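Local coordinates for protein CRISPR system Cmr subunit Cmr6 (Pyrococcus furiosus, PDB 4W8V) that is the C-terminal part of an RNA-binding RAMP subunit that, with Cmr1, caps the elongated type III-B CRISPR Cmr complex, which targets invading nucleic acids, at residues L129-G134 with G209-L214; D163-H168 with G232-L237. All coordinates share one frame; numbering follows the deposited sequence.

Overall arrangement
From the N terminus this C-terminal part of Cmr6 lays down strands 13-21 and 25-28, which enter the four- and three-stranded sheets respectively, then a run of helices ending in 122-133. Residues 129-134 close that run, and, with 74 residues between, contact 1 brings them against 209-214, joining that helix end to the start of helix 212-228, right after a strand of the four-stranded sheet. Within this loop lies 163-168, at the end of an outer strand of the three-stranded sheet; its partner 232-237 follows helix 212-228, so the two loops cross. Contact 2 ties a long loop to the smaller sheet; the centres are about 31 Å apart, on opposite sides of the chain's centre.

Contact 1 (L129-G134 with G209-L214); sequences LIRIFG and GRDREL
The last turn of helix 122-133 meets the first turn of helix 212-228 with Ile132 and Leu214 nearest, their CA atoms 7.2 Å apart. Leu214 reaches across with CG anti to its own backbone N (chi1 -176°), and its CG packs 3.7 Å from CG1 of Ile132. The same leucine serves Arg131: its CD2 lies over one face of the guanidinium, toward the rim, and 3.6 Å from NH2. That NH2 gives a nearly straight hydrogen bond, part of a salt bridge, to OD2 of Asp211 at 2.7 Å. The acceptor sits in the guanidinium plane, while the carboxylate is met on its anti side. Asp211 is also the N-cap of helix 212-228, its OD1 receiving weak bonds from the backbone N of Glu213 and of Leu214. In the RAMP fold, a ferredoxin-like arrangement here, this helix is the second crossover, leading from strand 202-209 to strand 242-244. Arg131 NE makes a further salt bridge to Glu141. The guanidinium is thus shared between two carboxylates, and Asp211 divides its oxygens between an arginine and a helix N terminus, both of which would favour its ionised form.

Contact 2 (D163-H168 with G232-L237); sequences DIMNPH and GAKTSL
No flat group presents a face or an edge across this contact; Met165 meets Ala233 and Lys234 through aliphatic atoms and its thioether alone. Their backbones stay well apart, with the CA atoms of Met165 and Ala233 separated by 9.8 Å, and the methionine spans the interval. Its chain runs extended through chi2 (-173°) and then bends at the sulfur (chi3 -65°), which brings the terminal methyl up against two neighbours, met in directions roughly at right angles. CE lies 4.3 Å from CB of Ala233 and 4.2 Å from CE of Lys234, while SD is 4.2 Å from CD of the lysine. These are loose van der Waals contacts, and only 97 Å² of surface is buried in all. Segment 232-237 follows helix 212-228 and belongs to a stretch that matches the glycine-rich loop characteristic of RAMP proteins, an element associated with RNA binding in relatives. Gly232 adopts a positive phi there, and Lys234 takes left-handed helical backbone angles, after which its carbonyl O accepts a bond from the N of Leu237. The loop is held to the three-stranded sheet by more than the methionine: Ala233 makes a backbone hydrogen bond with Val26 of strand 25-28, and both Met165 and Ala233 touch Phe194 of the middle strand. The lysine contributes through CD and CE; Lys234 NZ is 6.3 Å from Asp163 OD2, too far for a salt bridge. Past Met165 the chain leaves the sheet, with ND2 of Asn166 bonded to the carbonyl O of Asp188.

Contact 1 (L129-G134 with G209-L214)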
ATOM      1  N   LEU A 129       7.300  -0.065  13.693  1.00 73.75           N
ATOM      2  CA  LEU A 129       7.031  -0.626  12.373  1.00 73.52           C
ATOM      3  C   LEU A 129       6.967  -2.143  12.441  1.00 74.90           C
ATOM      4  O   LEU A 129       6.170  -2.765  11.742  1.00 75.41           O
ATOM      5  CB  LEU A 129       8.098  -0.197  11.359  1.00 61.01           C
ATOM      6  CG  LEU A 129       8.140   1.280  10.980  1.00 62.64           C
ATOM      7  CD1 LEU A 129       9.404   1.610  10.216  1.00 69.28           C
ATOM      8  CD2 LEU A 129       6.920   1.649  10.160  1.00 66.87           C
ATOM      9  N   ILE A 130       7.821  -2.733  13.274  1.00 68.84           N
ATOM     10  CA  ILE A 130       7.709  -4.146  13.589  1.00 71.24           C
ATOM     11  C   ILE A 130       6.307  -4.433  14.140  1.00 76.05           C
ATOM     12  O   ILE A 130       5.665  -5.398  13.745  1.00 82.20           O
ATOM     13  CB  ILE A 130       8.791  -4.593  14.594  1.00 73.74           C
ATOM     14  CG1 ILE A 130      10.155  -4.673  13.899  1.00 77.42           C
ATOM     15  CG2 ILE A 130       8.450  -5.954  15.185  1.00 69.17           C
ATOM     16  CD1 ILE A 130      11.316  -4.932  14.840  1.00 68.56           C
ATOM     17  N   ARG A 131       5.815  -3.574  15.022  1.00 69.19           N
ATOM     18  CA  ARG A 131       4.493  -3.785  15.597  1.00 74.27           C
ATOM     19  C   ARG A 131       3.359  -3.559  14.592  1.00 81.02           C
ATOM     20  O   ARG A 131       2.368  -4.282  14.603  1.00 87.69           O
ATOM     21  CB  ARG A 131       4.304  -2.879  16.813  1.00 67.32           C
ATOM     22  CG  ARG A 131       5.255  -3.199  17.953  1.00 74.33           C
ATOM     23  CD  ARG A 131       5.126  -2.175  19.050  1.00 80.71           C
ATOM     24  NE  ARG A 131       3.725  -2.003  19.404  1.00 86.41           N
ATOM     25  CZ  ARG A 131       3.201  -0.872  19.855  1.00 86.48           C
ATOM     26  NH1 ARG A 131       3.967   0.201  20.018  1.00 81.90           N
ATOM     27  NH2 ARG A 131       1.906  -0.821  20.140  1.00 90.34           N
ATOM     28  N   ILE A 132       3.504  -2.559  13.728  1.00 74.23           N
ATOM     29  CA  ILE A 132       2.461  -2.234  12.760  1.00 62.45           C
ATOM     30  C   ILE A 132       2.245  -3.353  11.746  1.00 62.71           C
ATOM     31  O   ILE A 132       1.109  -3.795  11.536  1.00 61.73           O
ATOM     32  CB  ILE A 132       2.784  -0.919  12.022  1.00 65.31           C
ATOM     33  CG1 ILE A 132       2.617   0.270  12.971  1.00 64.67           C
ATOM     34  CG2 ILE A 132       1.884  -0.733  10.804  1.00 60.33           C
ATOM     35  CD1 ILE A 132       2.998   1.606  12.359  1.00 62.20           C
ATOM     36  N   PHE A 133       3.337  -3.826  11.147  1.00 57.57           N
ATOM     37  CA  PHE A 133       3.278  -4.762  10.029  1.00 66.30           C
ATOM     38  C   PHE A 133       3.527  -6.215  10.443  1.00 67.84           C
ATOM     39  O   PHE A 133       3.065  -7.151   9.785  1.00 70.14           O
ATOM     40  CB  PHE A 133       4.295  -4.360   8.953  1.00 64.86           C
ATOM     41  CG  PHE A 133       4.037  -3.009   8.354  1.00 69.07           C
ATOM     42  CD1 PHE A 133       2.997  -2.824   7.454  1.00 72.98           C
ATOM     43  CD2 PHE A 133       4.831  -1.920   8.686  1.00 68.54           C
ATOM     44  CE1 PHE A 133       2.750  -1.580   6.899  1.00 69.75           C
ATOM     45  CE2 PHE A 133       4.582  -0.674   8.127  1.00 63.77           C
ATOM     46  CZ  PHE A 133       3.538  -0.510   7.238  1.00 70.06           C
ATOM     47  N   GLY A 134       4.259  -6.395  11.536  1.00 69.91           N
ATOM     48  CA  GLY A 134       4.650  -7.716  11.983  1.00 63.79           C
ATOM     49  C   GLY A 134       5.915  -8.146  11.279  1.00 66.45           C
ATOM     50  O   GLY A 134       6.403  -7.457  10.394  1.00 74.33           O
ATOM     51  N   GLY A 209      -6.511  -1.313  15.603  1.00 76.09           N
ATOM     52  CA  GLY A 209      -5.592  -1.879  16.570  1.00 78.89           C
ATOM     53  C   GLY A 209      -5.902  -1.419  17.976  1.00 78.91           C
ATOM     54  O   GLY A 209      -6.693  -0.503  18.173  1.00 82.79           O
ATOM     55  N   ARG A 210      -5.278  -2.054  18.962  1.00 87.85           N
ATOM     56  CA  ARG A 210      -5.518  -1.703  20.357  1.00 95.73           C
ATOM     57  C   ARG A 210      -4.836  -0.392  20.702  1.00 91.88           C
ATOM     58  O   ARG A 210      -5.431   0.485  21.324  1.00 86.94           O
ATOM     59  CB  ARG A 210      -5.013  -2.799  21.291  1.00101.51           C
ATOM     60  CG  ARG A 210      -5.555  -4.178  20.999  1.00111.63           C
ATOM     61  CD  ARG A 210      -4.423  -5.183  21.062  1.00124.07           C
ATOM     62  NE  ARG A 210      -4.888  -6.554  21.226  1.00129.64           N
ATOM     63  CZ  ARG A 210      -5.032  -7.152  22.403  1.00134.62           C
ATOM     64  NH1 ARG A 210      -4.754  -6.494  23.524  1.00132.18           N
ATOM     65  NH2 ARG A 210      -5.453  -8.407  22.462  1.00137.49           N
ATOM     66  N   ASP A 211      -3.572  -0.281  20.308  1.00 90.91           N
ATOM     67  CA  ASP A 211      -2.798   0.932  20.523  1.00 86.65           C
ATOM     68  C   ASP A 211      -3.310   2.011  19.586  1.00 85.23           C
ATOM     69  O   ASP A 211      -3.099   1.944  18.376  1.00 93.43           O
ATOM     70  CB  ASP A 211      -1.309   0.667  20.291  1.00 85.32           C
ATOM     71  CG  ASP A 211      -0.420   1.747  20.879  1.00 94.62           C
ATOM     72  OD1 ASP A 211      -0.886   2.900  21.031  1.00101.98           O
ATOM     73  OD2 ASP A 211       0.751   1.437  21.189  1.00 89.48           O
ATOM     74  N   ARG A 212      -3.992   3.004  20.138  1.00 72.65           N
ATOM     75  CA  ARG A 212      -4.571   4.046  19.305  1.00 83.14           C
ATOM     76  C   ARG A 212      -3.521   4.899  18.589  1.00 80.50           C
ATOM     77  O   ARG A 212      -3.679   5.226  17.414  1.00 81.25           O
ATOM     78  CB  ARG A 212      -5.475   4.950  20.131  1.00 86.77           C
ATOM     79  CG  ARG A 212      -6.058   6.074  19.318  1.00 92.44           C
ATOM     80  CD  ARG A 212      -7.081   6.873  20.091  1.00109.46           C
ATOM     81  NE  ARG A 212      -7.606   7.961  19.269  1.00121.06           N
ATOM     82  CZ  ARG A 212      -8.659   7.852  18.465  1.00123.60           C
ATOM     83  NH1 ARG A 212      -9.319   6.702  18.380  1.00116.40           N
ATOM     84  NH2 ARG A 212      -9.057   8.897  17.750  1.00127.02           N
ATOM     85  N   GLU A 213      -2.455   5.268  19.289  1.00 83.42           N
ATOM     86  CA  GLU A 213      -1.461   6.141  18.687  1.00 91.43           C
ATOM     87  C   GLU A 213      -0.641   5.394  17.635  1.00 94.20           C
ATOM     88  O   GLU A 213      -0.223   5.983  16.638  1.00 88.53           O
ATOM     89  CB  GLU A 213      -0.539   6.744  19.748  1.00 99.98           C
ATOM     90  N   LEU A 214      -0.412   4.103  17.856  1.00 84.65           N
ATOM     91  CA  LEU A 214       0.284   3.293  16.869  1.00 83.08           C
ATOM     92  C   LEU A 214      -0.581   3.165  15.618  1.00 87.11           C
ATOM     93  O   LEU A 214      -0.094   3.310  14.498  1.00 88.49           O
ATOM     94  CB  LEU A 214       0.624   1.909  17.420  1.00 78.41           C
ATOM     95  CG  LEU A 214       1.452   1.074  16.439  1.00 79.51           C
ATOM     96  CD1 LEU A 214       2.916   1.497  16.500  1.00 77.59           C
ATOM     97  CD2 LEU A 214       1.289  -0.427  16.663  1.00 76.17           C
TER

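Contact 2 (D163-H168 with G232-L237)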
ATOM      1  N   ASP A 163     -10.578  -4.641 -19.313  1.00 61.44           N
ATOM      2  CA  ASP A 163      -9.447  -5.013 -20.155  1.00 63.13           C
ATOM      3  C   ASP A 163      -8.770  -6.286 -19.665  1.00 66.72           C
ATOM      4  O   ASP A 163      -8.921  -6.690 -18.519  1.00 64.01           O
ATOM      5  CB  ASP A 163      -8.423  -3.881 -20.222  1.00 73.28           C
ATOM      6  CG  ASP A 163      -8.884  -2.739 -21.098  1.00 88.76           C
ATOM      7  OD1 ASP A 163      -8.625  -2.796 -22.324  1.00 93.30           O
ATOM      8  OD2 ASP A 163      -9.506  -1.793 -20.566  1.00 90.53           O
ATOM      9  N   ILE A 164      -8.007  -6.918 -20.538  1.00 72.65           N
ATOM     10  CA  ILE A 164      -7.308  -8.122 -20.140  1.00 64.58           C
ATOM     11  C   ILE A 164      -5.806  -7.892 -20.146  1.00 57.65           C
ATOM     12  O   ILE A 164      -5.248  -7.382 -21.101  1.00 64.36           O
ATOM     13  CB  ILE A 164      -7.725  -9.280 -21.038  1.00 63.34           C
ATOM     14  CG1 ILE A 164      -9.188  -9.620 -20.718  1.00 59.37           C
ATOM     15  CG2 ILE A 164      -6.855 -10.498 -20.798  1.00 57.10           C
ATOM     16  CD1 ILE A 164      -9.903 -10.291 -21.825  1.00 65.42           C
ATOM     17  N   MET A 165      -5.174  -8.195 -19.019  1.00 59.20           N
ATOM     18  CA  MET A 165      -3.725  -8.094 -18.898  1.00 54.35           C
ATOM     19  C   MET A 165      -3.187  -9.347 -18.235  1.00 66.44           C
ATOM     20  O   MET A 165      -3.944 -10.119 -17.628  1.00 63.23           O
ATOM     21  CB  MET A 165      -3.308  -6.856 -18.104  1.00 60.61           C
ATOM     22  CG  MET A 165      -3.656  -5.522 -18.783  1.00 67.76           C
ATOM     23  SD  MET A 165      -3.004  -4.060 -17.965  1.00 64.12           S
ATOM     24  CE  MET A 165      -3.880  -4.083 -16.401  1.00 54.92           C
ATOM     25  N   ASN A 166      -1.878  -9.547 -18.379  1.00 65.79           N
ATOM     26  CA  ASN A 166      -1.170 -10.667 -17.766  1.00 64.05           C
ATOM     27  C   ASN A 166      -0.172 -10.173 -16.721  1.00 52.94           C
ATOM     28  O   ASN A 166       0.300  -9.054 -16.800  1.00 55.10           O
ATOM     29  CB  ASN A 166      -0.447 -11.497 -18.830  1.00 68.25           C
ATOM     30  CG  ASN A 166      -1.405 -12.220 -19.763  1.00 69.92           C
ATOM     31  OD1 ASN A 166      -2.363 -11.639 -20.262  1.00 63.56           O
ATOM     32  ND2 ASN A 166      -1.139 -13.497 -20.008  1.00 75.79           N
ATOM     33  N   PRO A 167       0.137 -11.004 -15.725  1.00 58.10           N
ATOM     34  CA  PRO A 167       1.115 -10.628 -14.706  1.00 57.91           C
ATOM     35  C   PRO A 167       2.558 -10.939 -15.102  1.00 58.53           C
ATOM     36  O   PRO A 167       2.843 -11.981 -15.664  1.00 58.80           O
ATOM     37  CB  PRO A 167       0.716 -11.495 -13.520  1.00 55.19           C
ATOM     38  CG  PRO A 167       0.205 -12.734 -14.165  1.00 55.25           C
ATOM     39  CD  PRO A 167      -0.518 -12.281 -15.402  1.00 62.37           C
ATOM     40  N   HIS A 168       3.450 -10.016 -14.791  1.00 53.41           N
ATOM     41  CA  HIS A 168       4.865 -10.286 -14.789  1.00 53.50           C
ATOM     42  C   HIS A 168       5.442  -9.961 -13.417  1.00 60.78           C
ATOM     43  O   HIS A 168       5.236  -8.856 -12.911  1.00 60.26           O
ATOM     44  CB  HIS A 168       5.584  -9.485 -15.863  1.00 61.84           C
ATOM     45  CG  HIS A 168       7.048  -9.366 -15.600  1.00 63.03           C
ATOM     46  ND1 HIS A 168       7.898 -10.447 -15.672  1.00 57.03           N
ATOM     47  CD2 HIS A 168       7.792  -8.320 -15.174  1.00 57.86           C
ATOM     48  CE1 HIS A 168       9.117 -10.057 -15.338  1.00 65.48           C
ATOM     49  NE2 HIS A 168       9.076  -8.776 -15.026  1.00 59.21           N
ATOM     50  N   GLY A 232      -3.625  -0.796  -6.901  1.00 51.43           N
ATOM     51  CA  GLY A 232      -4.108  -1.358  -8.145  1.00 53.26           C
ATOM     52  C   GLY A 232      -2.940  -1.518  -9.092  1.00 56.86           C
ATOM     53  O   GLY A 232      -1.779  -1.453  -8.676  1.00 60.45           O
ATOM     54  N   ALA A 233      -3.249  -1.682 -10.375  1.00 54.19           N
ATOM     55  CA  ALA A 233      -2.244  -1.938 -11.389  1.00 52.54           C
ATOM     56  C   ALA A 233      -1.878  -0.666 -12.152  1.00 61.77           C
ATOM     57  O   ALA A 233      -2.579   0.361 -12.055  1.00 55.42           O
ATOM     58  CB  ALA A 233      -2.740  -2.989 -12.353  1.00 49.29           C
ATOM     59  N   LYS A 234      -0.767  -0.740 -12.888  1.00 52.61           N
ATOM     60  CA  LYS A 234      -0.267   0.373 -13.694  1.00 43.38           C
ATOM     61  C   LYS A 234      -0.050   1.648 -12.884  1.00 49.01           C
ATOM     62  O   LYS A 234      -0.208   2.756 -13.392  1.00 52.54           O
ATOM     63  CB  LYS A 234      -1.231   0.646 -14.854  1.00 48.10           C
ATOM     64  CG  LYS A 234      -1.313  -0.498 -15.838  1.00 64.60           C
ATOM     65  CD  LYS A 234      -1.941  -0.055 -17.151  1.00 79.87           C
ATOM     66  CE  LYS A 234      -3.454   0.061 -17.036  1.00 89.10           C
ATOM     67  NZ  LYS A 234      -4.102   0.482 -18.318  1.00 92.04           N
ATOM     68  N   THR A 235       0.333   1.499 -11.622  1.00 55.85           N
ATOM     69  CA  THR A 235       0.536   2.661 -10.764  1.00 57.45           C
ATOM     70  C   THR A 235       1.713   3.518 -11.224  1.00 64.79           C
ATOM     71  O   THR A 235       1.727   4.737 -11.007  1.00 64.96           O
ATOM     72  CB  THR A 235       0.761   2.251  -9.304  1.00 54.08           C
ATOM     73  OG1 THR A 235       1.866   1.351  -9.231  1.00 54.82           O
ATOM     74  CG2 THR A 235      -0.483   1.568  -8.727  1.00 48.86           C
ATOM     75  N   SER A 236       2.689   2.896 -11.889  1.00 69.96           N
ATOM     76  CA  SER A 236       3.855   3.643 -12.363  1.00 66.03           C
ATOM     77  C   SER A 236       3.472   4.659 -13.441  1.00 62.01           C
ATOM     78  O   SER A 236       4.146   5.668 -13.609  1.00 69.32           O
ATOM     79  CB  SER A 236       4.951   2.697 -12.891  1.00 71.57           C
ATOM     80  OG  SER A 236       4.624   2.152 -14.158  1.00 79.79           O
ATOM     81  N   LEU A 237       2.391   4.398 -14.170  1.00 60.53           N
ATOM     82  CA  LEU A 237       1.858   5.366 -15.125  1.00 56.95           C
ATOM     83  C   LEU A 237       0.943   6.422 -14.459  1.00 56.64           C
ATOM     84  O   LEU A 237       0.438   7.321 -15.123  1.00 53.50           O
ATOM     85  CB  LEU A 237       1.086   4.650 -16.238  1.00 60.57           C
ATOM     86  CG  LEU A 237       1.746   3.502 -17.008  1.00 66.23           C
ATOM     87  CD1 LEU A 237       0.737   2.884 -17.948  1.00 62.73           C
ATOM     88  CD2 LEU A 237       3.001   3.959 -17.795  1.00 57.57           C
TER